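Local coordinates for attaching and effacing protein, pathogenesis factor (Escherichia coli, PDB 4E9L) that probably mediates adhesion of the bacterium as an intimin/invasin-family adhesin, represented here by a piece built of bacterial immunoglobulin-like domains, at residues A[258-263]-A[285-290]; A[233-238]-A[243-248]; A[206-211]-A[320-325]; A[214-219]-A[279-284]. All blocks are in the same frame, centred on the assembly; numbering follows the deposited sequence.

Contact 1 (A[258-263]-A[285-290]); sequences ATLTTG and AQLTVI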
loop_
_atom_site.group_PDB
_atom_site.type_symbol
_atom_site.label_atom_id
_atom_site.label_comp_id
_atom_site.label_asym_id
_atom_site.label_seq_id
_atom_site.Cartn_x
_atom_site.Cartn_y
_atom_site.Cartn_z
ATOM N N ALA A 258 -0.171 -4.849 -0.609
ATOM C CA ALA A 258 0.232 -5.922 -1.530
ATOM C C ALA A 258 1.476 -5.475 -2.243
ATOM O O ALA A 258 1.769 -4.273 -2.290
ATOM C CB ALA A 258 -0.886 -6.219 -2.545
ATOM N N THR A 259 2.210 -6.436 -2.806
ATOM C CA THR A 259 3.395 -6.184 -3.624
ATOM C C THR A 259 3.032 -6.208 -5.099
ATOM O O THR A 259 2.503 -7.198 -5.603
ATOM C CB THR A 259 4.515 -7.185 -3.330
ATOM O OG1 THR A 259 4.780 -7.160 -1.931
ATOM C CG2 THR A 259 5.809 -6.859 -4.123
ATOM N N LEU A 260 3.373 -5.136 -5.795
ATOM C CA LEU A 260 3.154 -5.031 -7.231
ATOM C C LEU A 260 4.539 -5.237 -7.837
ATOM O O LEU A 260 5.452 -4.467 -7.522
ATOM C CB LEU A 260 2.605 -3.616 -7.578
ATOM C CG LEU A 260 2.181 -3.332 -9.038
ATOM C CD1 LEU A 260 1.397 -2.033 -9.116
ATOM C CD2 LEU A 260 3.391 -3.145 -9.933
ATOM N N THR A 261 4.706 -6.280 -8.669
ATOM C CA THR A 261 5.991 -6.536 -9.324
ATOM C C THR A 261 5.843 -6.172 -10.799
ATOM O O THR A 261 4.928 -6.659 -11.459
ATOM C CB THR A 261 6.454 -8.009 -9.168
ATOM O OG1 THR A 261 6.348 -8.432 -7.806
ATOM C CG2 THR A 261 7.899 -8.224 -9.664
ATOM N N THR A 262 6.735 -5.338 -11.318
ATOM C CA THR A 262 6.689 -4.986 -12.752
ATOM C C THR A 262 7.442 -6.063 -13.538
ATOM O O THR A 262 8.259 -6.777 -12.963
ATOM C CB THR A 262 7.348 -3.613 -13.000
ATOM O OG1 THR A 262 8.732 -3.735 -12.710
ATOM C CG2 THR A 262 6.723 -2.495 -12.159
ATOM N N GLY A 263 7.192 -6.144 -14.846
ATOM C CA GLY A 263 7.926 -7.052 -15.726
ATOM C C GLY A 263 8.922 -6.255 -16.558
ATOM O O GLY A 263 9.291 -5.146 -16.165
ATOM N N ALA A 285 -4.406 3.580 -8.843
ATOM C CA ALA A 285 -3.122 4.229 -8.540
ATOM C C ALA A 285 -2.274 4.124 -9.831
ATOM O O ALA A 285 -2.294 3.086 -10.503
ATOM C CB ALA A 285 -2.417 3.531 -7.398
ATOM N N GLN A 286 -1.579 5.201 -10.203
ATOM C CA GLN A 286 -0.799 5.176 -11.418
ATOM C C GLN A 286 0.709 5.281 -11.181
ATOM O O GLN A 286 1.187 6.044 -10.331
ATOM C CB GLN A 286 -1.292 6.245 -12.406
ATOM C CG GLN A 286 -0.847 6.019 -13.862
ATOM C CD GLN A 286 -1.728 6.712 -14.887
ATOM O OE1 GLN A 286 -2.821 7.220 -14.595
ATOM N NE2 GLN A 286 -1.283 6.716 -16.130
ATOM N N LEU A 287 1.451 4.466 -11.930
ATOM C CA LEU A 287 2.896 4.529 -11.901
ATOM C C LEU A 287 3.467 4.385 -13.300
ATOM O O LEU A 287 2.767 3.964 -14.237
ATOM C CB LEU A 287 3.560 3.581 -10.864
ATOM C CG LEU A 287 3.505 2.055 -11.038
ATOM C CD1 LEU A 287 4.663 1.540 -11.930
ATOM C CD2 LEU A 287 3.736 1.387 -9.695
ATOM N N THR A 288 4.718 4.784 -13.439
ATOM C CA THR A 288 5.468 4.642 -14.669
ATOM C C THR A 288 6.518 3.574 -14.428
ATOM O O THR A 288 7.320 3.676 -13.477
ATOM C CB THR A 288 6.089 5.997 -15.076
ATOM O OG1 THR A 288 5.023 6.888 -15.396
ATOM C CG2 THR A 288 6.993 5.889 -16.292
ATOM N N VAL A 289 6.542 2.568 -15.297
ATOM C CA VAL A 289 7.618 1.577 -15.274
ATOM C C VAL A 289 8.738 2.166 -16.163
ATOM O O VAL A 289 8.528 2.456 -17.341
ATOM C CB VAL A 289 7.211 0.132 -15.675
ATOM C CG1 VAL A 289 8.396 -0.840 -15.533
ATOM C CG2 VAL A 289 6.014 -0.360 -14.860
ATOM N N ILE A 290 9.896 2.394 -15.569
ATOM C CA ILE A 290 11.084 2.911 -16.246
ATOM C C ILE A 290 12.040 1.751 -16.493
ATOM O O ILE A 290 11.749 0.646 -16.034
ATOM C CB ILE A 290 11.693 4.087 -15.439
ATOM C CG1 ILE A 290 12.250 3.629 -14.048
ATOM C CG2 ILE A 290 10.640 5.232 -15.307
ATOM C CD1 ILE A 290 13.196 4.683 -13.320
#
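T262 and V289 form the closest approach, where the residue just past strand 255-261 meets the end of strand 278-290, with 45 and 42 Å² buried on the two residues. Their side chains meet tip to tip: the methyl CG2 of T262 lies 3.5 Å from CG2 of V289, while T262 CB sits 3.9 Å from V289 CG1, so both branches of the valine press on the threonine. The threonine rotamer separates its two ends. With chi1 at 66°, OG1 stands between the backbone N and the carbonyl carbon, whereas CG2 lies anti to the carbonyl carbon and is presented to the valine. OG1 makes no polar bond across the contact; its hydrogen bond goes to E210 O. L287, covered over 35 Å², makes the second point of touch, its CD2 meeting L260 CD1 at 4.2 Å, again tip to tip. This is face-to-face packing in the interior of an immunoglobulin-like beta sandwich: four of the five touching residues are buried, the strands belong to different sheets, and no hydrogen bond joins them. The CA atoms of T262 and V289 close to 7.1 Å at this end. Strand 255-261 lies between 211-217 and 244-252 in one sheet, and 278-290 between 205-207 and 267-275 in the other. V206 touches both T262 and L287, and L269 and V271 of strand 267-275 pack on L260.

Contact 2 (A[233-238]-A[243-248]); sequences ASLTGT and ATVSSW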
loop_
_atom_site.group_PDB
_atom_site.type_symbol
_atom_site.label_atom_id
_atom_site.label_comp_id
_atom_site.label_asym_id
_atom_site.label_seq_id
_atom_site.Cartn_x
_atom_site.Cartn_y
_atom_site.Cartn_z
ATOM N N ALA A 233 -6.856 -7.776 -7.714
ATOM C CA ALA A 233 -6.466 -6.540 -8.381
ATOM C C ALA A 233 -6.548 -6.667 -9.867
ATOM O O ALA A 233 -6.407 -7.760 -10.434
ATOM C CB ALA A 233 -5.046 -6.119 -7.966
ATOM N N SER A 234 -6.739 -5.527 -10.505
ATOM C CA SER A 234 -6.760 -5.397 -11.953
ATOM C C SER A 234 -5.573 -4.475 -12.323
ATOM O O SER A 234 -5.397 -3.413 -11.704
ATOM C CB SER A 234 -8.076 -4.761 -12.395
ATOM O OG SER A 234 -8.056 -4.541 -13.792
ATOM N N LEU A 235 -4.774 -4.889 -13.315
ATOM C CA LEU A 235 -3.640 -4.126 -13.839
ATOM C C LEU A 235 -3.951 -3.742 -15.282
ATOM O O LEU A 235 -4.350 -4.595 -16.066
ATOM C CB LEU A 235 -2.323 -4.946 -13.787
ATOM C CG LEU A 235 -1.756 -5.301 -12.400
ATOM C CD1 LEU A 235 -0.393 -5.958 -12.539
ATOM C CD2 LEU A 235 -1.569 -4.044 -11.519
ATOM N N THR A 236 -3.802 -2.470 -15.625
ATOM C CA THR A 236 -4.060 -1.979 -16.988
ATOM C C THR A 236 -2.929 -1.050 -17.436
ATOM O O THR A 236 -2.111 -0.631 -16.616
ATOM C CB THR A 236 -5.444 -1.315 -17.113
ATOM O OG1 THR A 236 -5.540 -0.233 -16.187
ATOM C CG2 THR A 236 -6.598 -2.288 -16.914
ATOM N N GLY A 237 -2.895 -0.754 -18.734
ATOM C CA GLY A 237 -1.892 0.125 -19.314
ATOM C C GLY A 237 -0.815 -0.647 -20.037
ATOM O O GLY A 237 -0.745 -1.882 -19.946
ATOM N N THR A 238 0.016 0.081 -20.780
ATOM C CA THR A 238 1.132 -0.438 -21.591
ATOM C C THR A 238 1.987 -1.439 -20.813
ATOM O O THR A 238 2.301 -2.516 -21.307
ATOM C CB THR A 238 1.985 0.761 -22.077
ATOM O OG1 THR A 238 1.170 1.619 -22.876
ATOM C CG2 THR A 238 3.233 0.342 -22.852
ATOM N N ALA A 243 3.267 -7.790 -15.611
ATOM C CA ALA A 243 3.257 -7.269 -14.232
ATOM C C ALA A 243 2.313 -8.091 -13.373
ATOM O O ALA A 243 1.345 -8.657 -13.892
ATOM C CB ALA A 243 2.847 -5.799 -14.225
ATOM N N THR A 244 2.578 -8.182 -12.052
ATOM C CA THR A 244 1.719 -8.985 -11.176
ATOM C C THR A 244 1.472 -8.260 -9.858
ATOM O O THR A 244 2.159 -7.296 -9.522
ATOM C CB THR A 244 2.388 -10.368 -10.838
ATOM O OG1 THR A 244 3.612 -10.158 -10.125
ATOM C CG2 THR A 244 2.651 -11.238 -12.050
ATOM N N VAL A 245 0.461 -8.712 -9.140
ATOM C CA VAL A 245 0.165 -8.268 -7.783
ATOM C C VAL A 245 0.140 -9.552 -6.923
ATOM O O VAL A 245 -0.341 -10.602 -7.361
ATOM C CB VAL A 245 -1.155 -7.435 -7.668
ATOM C CG1 VAL A 245 -1.378 -6.946 -6.228
ATOM C CG2 VAL A 245 -1.133 -6.240 -8.630
ATOM N N SER A 246 0.680 -9.461 -5.705
ATOM C CA SER A 246 0.723 -10.543 -4.716
ATOM C C SER A 246 -0.603 -10.655 -3.953
ATOM O O SER A 246 -1.552 -9.899 -4.195
ATOM C CB SER A 246 1.852 -10.256 -3.716
ATOM O OG SER A 246 1.510 -9.195 -2.816
ATOM N N SER A 247 -0.651 -11.569 -2.962
ATOM C CA SER A 247 -1.759 -11.693 -2.026
ATOM C C SER A 247 -1.785 -10.384 -1.186
ATOM O O SER A 247 -0.783 -9.684 -1.119
ATOM C CB SER A 247 -1.516 -12.866 -1.076
ATOM O OG SER A 247 -0.321 -12.652 -0.336
ATOM N N TRP A 248 -2.927 -10.058 -0.584
ATOM C CA TRP A 248 -3.065 -8.863 0.257
ATOM C C TRP A 248 -2.859 -9.206 1.736
ATOM O O TRP A 248 -3.189 -10.315 2.172
ATOM C CB TRP A 248 -4.434 -8.200 0.044
ATOM C CG TRP A 248 -4.553 -7.605 -1.331
ATOM C CD1 TRP A 248 -4.822 -8.273 -2.492
ATOM C CD2 TRP A 248 -4.362 -6.227 -1.690
ATOM N NE1 TRP A 248 -4.802 -7.402 -3.556
ATOM C CE2 TRP A 248 -4.543 -6.132 -3.090
ATOM C CE3 TRP A 248 -4.021 -5.070 -0.970
ATOM C CZ2 TRP A 248 -4.391 -4.925 -3.785
ATOM C CZ3 TRP A 248 -3.867 -3.870 -1.653
ATOM C CH2 TRP A 248 -4.070 -3.799 -3.043
#
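This contact lies along one side of the immunoglobulin-like beta sandwich, where the outermost strands of its two sheets, 231-236 and 244-252, face each other and are joined by a short connection. The separation supports this reading: the CA atoms of A233 and V245 are 6.9 Å apart, and no hydrogen bond passes between the segments. L235 is the main filler, with 73 Å² buried. Its chi1 of -66° sets CG anti to the carbonyl carbon, and its two methyls then serve different neighbours. CD1 packs on A243, 3.7 Å from CB and 3.5 Å from the backbone O, while CD2 meets V245 CG2 at 3.7 Å, the two side chains crossing at a slant. V245 also covers A233, whose CB is 4.0 Å from V245 CG2. Outside the pair, V271 of strand 267-275 touches L235, and S246 OG accepts a hydrogen bond from T259 N in the adjoining strand. W248 leans inward from the other end of its segment, and its ring touches V214 and L216 of strand 211-217. A233 CB meets that indole at its edge, near the ring plane, 4.4 Å from CZ2.

Contact 3 (A[206-211]-A[320-325]); sequences VKAGES and MKDAYG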
loop_
_atom_site.group_PDB
_atom_site.type_symbol
_atom_site.label_atom_id
_atom_site.label_comp_id
_atom_site.label_asym_id
_atom_site.label_seq_id
_atom_site.Cartn_x
_atom_site.Cartn_y
_atom_site.Cartn_z
ATOM N N VAL A 206 8.946 2.972 -11.102
ATOM C CA VAL A 206 9.517 1.684 -10.671
ATOM C C VAL A 206 10.360 1.119 -11.810
ATOM O O VAL A 206 9.934 1.163 -12.966
ATOM C CB VAL A 206 8.421 0.679 -10.183
ATOM C CG1 VAL A 206 9.023 -0.677 -9.793
ATOM C CG2 VAL A 206 7.611 1.262 -9.019
ATOM N N LYS A 207 11.562 0.639 -11.490
ATOM C CA LYS A 207 12.450 0.039 -12.486
ATOM C C LYS A 207 11.915 -1.332 -12.913
ATOM O O LYS A 207 11.413 -2.091 -12.069
ATOM C CB LYS A 207 13.878 -0.073 -11.962
ATOM C CG LYS A 207 14.545 1.275 -11.746
ATOM C CD LYS A 207 16.038 1.074 -11.516
ATOM C CE LYS A 207 16.788 2.388 -11.466
ATOM N NZ LYS A 207 16.685 3.042 -10.136
ATOM N N ALA A 208 12.005 -1.633 -14.233
ATOM C CA ALA A 208 11.542 -2.896 -14.818
ATOM C C ALA A 208 12.138 -4.084 -14.052
ATOM O O ALA A 208 13.336 -4.134 -13.836
ATOM C CB ALA A 208 11.939 -2.967 -16.302
ATOM N N GLY A 209 11.278 -4.999 -13.618
ATOM C CA GLY A 209 11.677 -6.169 -12.835
ATOM C C GLY A 209 11.584 -5.946 -11.333
ATOM O O GLY A 209 11.633 -6.905 -10.566
ATOM N N GLU A 210 11.472 -4.680 -10.886
ATOM C CA GLU A 210 11.421 -4.350 -9.456
ATOM C C GLU A 210 9.975 -4.194 -9.002
ATOM O O GLU A 210 9.042 -4.188 -9.818
ATOM C CB GLU A 210 12.264 -3.090 -9.112
ATOM C CG GLU A 210 13.721 -3.119 -9.580
ATOM C CD GLU A 210 14.571 -4.276 -9.090
ATOM O OE1 GLU A 210 14.337 -4.761 -7.959
ATOM O OE2 GLU A 210 15.481 -4.697 -9.842
ATOM N N SER A 211 9.794 -4.084 -7.704
ATOM C CA SER A 211 8.460 -4.023 -7.146
ATOM C C SER A 211 8.264 -2.816 -6.251
ATOM O O SER A 211 9.242 -2.159 -5.866
ATOM C CB SER A 211 8.211 -5.306 -6.358
ATOM O OG SER A 211 9.096 -5.360 -5.253
ATOM N N MET A 320 23.409 2.602 -23.021
ATOM C CA MET A 320 23.060 1.893 -21.814
ATOM C C MET A 320 21.693 1.211 -21.910
ATOM O O MET A 320 20.686 1.853 -22.220
ATOM C CB MET A 320 23.157 2.864 -20.631
ATOM C CG MET A 320 22.697 2.296 -19.336
ATOM S SD MET A 320 23.383 3.136 -17.898
ATOM C CE MET A 320 22.795 4.776 -18.100
ATOM N N LYS A 321 21.677 -0.099 -21.656
ATOM C CA LYS A 321 20.434 -0.866 -21.649
ATOM C C LYS A 321 20.267 -1.682 -20.348
ATOM O O LYS A 321 21.262 -1.989 -19.681
ATOM C CB LYS A 321 20.393 -1.804 -22.854
ATOM C CG LYS A 321 20.157 -1.094 -24.182
ATOM C CD LYS A 321 20.017 -2.102 -25.319
ATOM C CE LYS A 321 20.036 -1.443 -26.684
ATOM N NZ LYS A 321 21.415 -1.140 -27.117
ATOM N N ASP A 322 19.019 -2.083 -20.048
ATOM C CA ASP A 322 18.695 -2.954 -18.905
ATOM C C ASP A 322 18.751 -4.432 -19.366
ATOM O O ASP A 322 19.140 -4.699 -20.517
ATOM C CB ASP A 322 17.355 -2.544 -18.246
ATOM C CG ASP A 322 16.068 -2.856 -19.006
ATOM O OD1 ASP A 322 16.145 -3.489 -20.082
ATOM O OD2 ASP A 322 14.985 -2.481 -18.515
ATOM N N ALA A 323 18.382 -5.387 -18.491
ATOM C CA ALA A 323 18.421 -6.826 -18.786
ATOM C C ALA A 323 17.450 -7.270 -19.875
ATOM O O ALA A 323 17.609 -8.362 -20.440
ATOM C CB ALA A 323 18.199 -7.635 -17.509
ATOM N N TYR A 324 16.482 -6.407 -20.209
ATOM C CA TYR A 324 15.456 -6.662 -21.220
ATOM C C TYR A 324 15.722 -5.959 -22.546
ATOM O O TYR A 324 14.946 -6.132 -23.476
ATOM C CB TYR A 324 14.079 -6.207 -20.695
ATOM C CG TYR A 324 13.751 -6.746 -19.324
ATOM C CD1 TYR A 324 13.261 -8.041 -19.161
ATOM C CD2 TYR A 324 13.908 -5.955 -18.190
ATOM C CE1 TYR A 324 12.921 -8.531 -17.898
ATOM C CE2 TYR A 324 13.593 -6.440 -16.921
ATOM C CZ TYR A 324 13.082 -7.723 -16.782
ATOM O OH TYR A 324 12.767 -8.202 -15.531
ATOM N N GLY A 325 16.777 -5.153 -22.605
ATOM C CA GLY A 325 17.128 -4.375 -23.790
ATOM C C GLY A 325 16.516 -2.985 -23.789
ATOM O O GLY A 325 16.640 -2.269 -24.784
#
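The carboxylate oxygen OD1 of D322, whose twin OD2 touches A208, accepts hydrogen bonds from two backbone amides, Y324 N at 2.9 Å from OD1 and that of N326. The first closes an Asx turn, and its donor stands above the carboxylate, 56° out of the plane. OD2 in turn receives the backbone N of G292, so both oxygens are held and the group is fixed in rotation. Against this carboxylate comes A208 CB, 3.8 Å from D322 OD2. The alanine and G209 are the central pair of a type II turn, K207 to E210, while D322 begins a type I turn ending at G325. Y324 extends from that second turn. A208 O and D322 OD2 lie in plane at its ring's edge; A208 CB sits obliquely above it, 3.9 Å from CE2. The phenol OH then reaches G209 CA at 3.5 Å. The two segments fall in successive invasin domain 3 sequence ranges, so the turns meet at a junction between domains. No hydrogen bond spans them, which implies a small van der Waals contact between these two turns, 122 Å² in all. The polar bonds of the D322 carboxylate go to its own loop and to G292, not to 206-211, so it meets A208 as a pre-positioned surface.

Contact 4 (A[214-219]-A[279-284]); sequences VTLVAK and PAATEA
L216 of strand 211-217 meets A280 and A281, joining one sheet of the immunoglobulin-like beta sandwich to the irregular break in strand 278-290 of the other. Along the first segment, V214 comes before it, paired through its backbone with A258. L216 pairs likewise with Y256, while its side chain turns toward 279-284 and loses 50 Å² to it, about half of the 99 Å² buried in all. With CG anti to the backbone N, chi1 171°, and chi2 at 72°, the two methyls reach different targets: CD2 approaches A280 CB at 4.3 Å, and CD1 approaches A281 CB, also at 4.3 Å. CD1 is also 3.9 Å from A280 O, the nearest approach between the segments. The leucine spans a wide gap, for its CA stands 8.3 Å from A280 CA and 7.8 Å from A281 CA. V217 follows with its CB pointing the other way, so the touch ends at L216. Both alanines direct their CB toward the strand, A280 giving up 31 Å² and A281 15 Å². L192 touches A280, and V199 and M272 touch A281. The contact is van der Waals throughout, a leucine against two methyls and a carbonyl oxygen, with no hydrogen bond. A280 O is buried here with no hydrogen-bonding partner in the model, so apolar burial at this end of the sandwich probably carries a polar cost.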
loop_
_atom_site.group_PDB
_atom_site.type_symbol
_atom_site.label_atom_id
_atom_site.label_comp_id
_atom_site.label_asym_id
_atom_site.label_seq_id
_atom_site.Cartn_x
_atom_site.Cartn_y
_atom_site.Cartn_z
ATOM N N VAL A 214 1.632 -1.485 -2.705
ATOM C CA VAL A 214 0.319 -0.902 -3.002
ATOM C C VAL A 214 -0.420 -0.900 -1.671
ATOM O O VAL A 214 -0.439 -1.936 -1.004
ATOM C CB VAL A 214 -0.454 -1.739 -4.049
ATOM C CG1 VAL A 214 -1.811 -1.102 -4.370
ATOM C CG2 VAL A 214 0.356 -1.901 -5.306
ATOM N N THR A 215 -1.033 0.231 -1.288
ATOM C CA THR A 215 -1.836 0.299 -0.055
ATOM C C THR A 215 -3.294 0.649 -0.435
ATOM O O THR A 215 -3.531 1.596 -1.203
ATOM C CB THR A 215 -1.264 1.359 0.938
ATOM O OG1 THR A 215 0.087 1.052 1.276
ATOM C CG2 THR A 215 -2.056 1.430 2.243
ATOM N N LEU A 216 -4.256 -0.115 0.103
ATOM C CA LEU A 216 -5.679 0.172 -0.048
ATOM C C LEU A 216 -6.213 0.578 1.340
ATOM O O LEU A 216 -5.960 -0.119 2.317
ATOM C CB LEU A 216 -6.473 -1.057 -0.552
ATOM C CG LEU A 216 -8.027 -0.898 -0.523
ATOM C CD1 LEU A 216 -8.527 0.086 -1.628
ATOM C CD2 LEU A 216 -8.716 -2.245 -0.695
ATOM N N VAL A 217 -6.955 1.682 1.423
ATOM C CA VAL A 217 -7.633 2.038 2.664
ATOM C C VAL A 217 -9.123 1.900 2.267
ATOM O O VAL A 217 -9.613 2.622 1.397
ATOM C CB VAL A 217 -7.224 3.410 3.276
ATOM C CG1 VAL A 217 -8.079 3.719 4.497
ATOM C CG2 VAL A 217 -5.752 3.391 3.693
ATOM N N ALA A 218 -9.769 0.870 2.779
ATOM C CA ALA A 218 -11.141 0.557 2.380
ATOM C C ALA A 218 -12.104 1.143 3.387
ATOM O O ALA A 218 -11.939 0.946 4.598
ATOM C CB ALA A 218 -11.330 -0.952 2.303
ATOM N N LYS A 219 -13.107 1.848 2.888
ATOM C CA LYS A 219 -14.095 2.494 3.756
ATOM C C LYS A 219 -15.509 2.409 3.189
ATOM O O LYS A 219 -15.678 2.322 1.970
ATOM C CB LYS A 219 -13.742 3.991 3.893
ATOM C CG LYS A 219 -12.526 4.295 4.748
ATOM C CD LYS A 219 -12.172 5.766 4.578
ATOM C CE LYS A 219 -11.435 6.365 5.752
ATOM N NZ LYS A 219 -10.196 5.637 6.100
ATOM N N PRO A 279 -14.317 -2.516 -8.784
ATOM C CA PRO A 279 -13.321 -1.556 -8.268
ATOM C C PRO A 279 -13.533 -1.234 -6.800
ATOM O O PRO A 279 -14.665 -1.003 -6.355
ATOM C CB PRO A 279 -13.533 -0.308 -9.125
ATOM C CG PRO A 279 -14.103 -0.823 -10.398
ATOM C CD PRO A 279 -14.932 -2.025 -10.041
ATOM N N ALA A 280 -12.450 -1.284 -6.034
ATOM C CA ALA A 280 -12.537 -1.015 -4.597
ATOM C C ALA A 280 -12.090 0.407 -4.268
ATOM O O ALA A 280 -12.110 0.792 -3.110
ATOM C CB ALA A 280 -11.727 -2.040 -3.807
ATOM N N ALA A 281 -11.684 1.189 -5.271
ATOM C CA ALA A 281 -11.237 2.567 -5.037
ATOM C C ALA A 281 -11.756 3.513 -6.101
ATOM O O ALA A 281 -12.166 3.069 -7.176
ATOM C CB ALA A 281 -9.720 2.626 -4.948
ATOM N N THR A 282 -11.742 4.823 -5.792
ATOM C CA THR A 282 -12.227 5.890 -6.676
ATOM C C THR A 282 -11.503 5.883 -8.007
ATOM O O THR A 282 -12.131 5.889 -9.062
ATOM C CB THR A 282 -12.094 7.270 -5.994
ATOM O OG1 THR A 282 -12.234 7.145 -4.574
ATOM C CG2 THR A 282 -13.089 8.265 -6.526
ATOM N N GLU A 283 -10.177 5.844 -7.956
ATOM C CA GLU A 283 -9.379 5.858 -9.173
ATOM C C GLU A 283 -8.179 4.963 -8.966
ATOM O O GLU A 283 -7.714 4.800 -7.838
ATOM C CB GLU A 283 -8.970 7.297 -9.553
ATOM C CG GLU A 283 -8.185 8.034 -8.478
ATOM C CD GLU A 283 -7.818 9.471 -8.805
ATOM O OE1 GLU A 283 -7.136 9.699 -9.831
ATOM O OE2 GLU A 283 -8.183 10.366 -8.009
ATOM N N ALA A 284 -7.710 4.343 -10.041
ATOM C CA ALA A 284 -6.565 3.433 -9.986
ATOM C C ALA A 284 -5.310 4.206 -9.608
ATOM O O ALA A 284 -5.183 5.384 -9.975
ATOM C CB ALA A 284 -6.374 2.772 -11.344
#

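In the fold
Contacts 1, 2 and 4 all join the two sheets of one sandwich, yet contacts 1 and 4 are buried, whereas contact 2 lies at the surface, between outermost strands. Contacts 1 and 4 share strand 278-290 and reach neighbouring strands of the opposite sheet, A258 O bonding to V214 N. Contact 2 adjoins both, through T261 O to T244 N and by W248 packing on V214. Aliphatic groups dominate these three, with an indole edge in contact 2 and backbone carbonyls in contacts 2 and 4. Contact 3, partly buried and likewise without a hydrogen bond across, joins turns of successive domains through a carboxylate and a phenol. It borders contact 1, centres about 12 Å apart, where strand 205-207 pairs with 278-290.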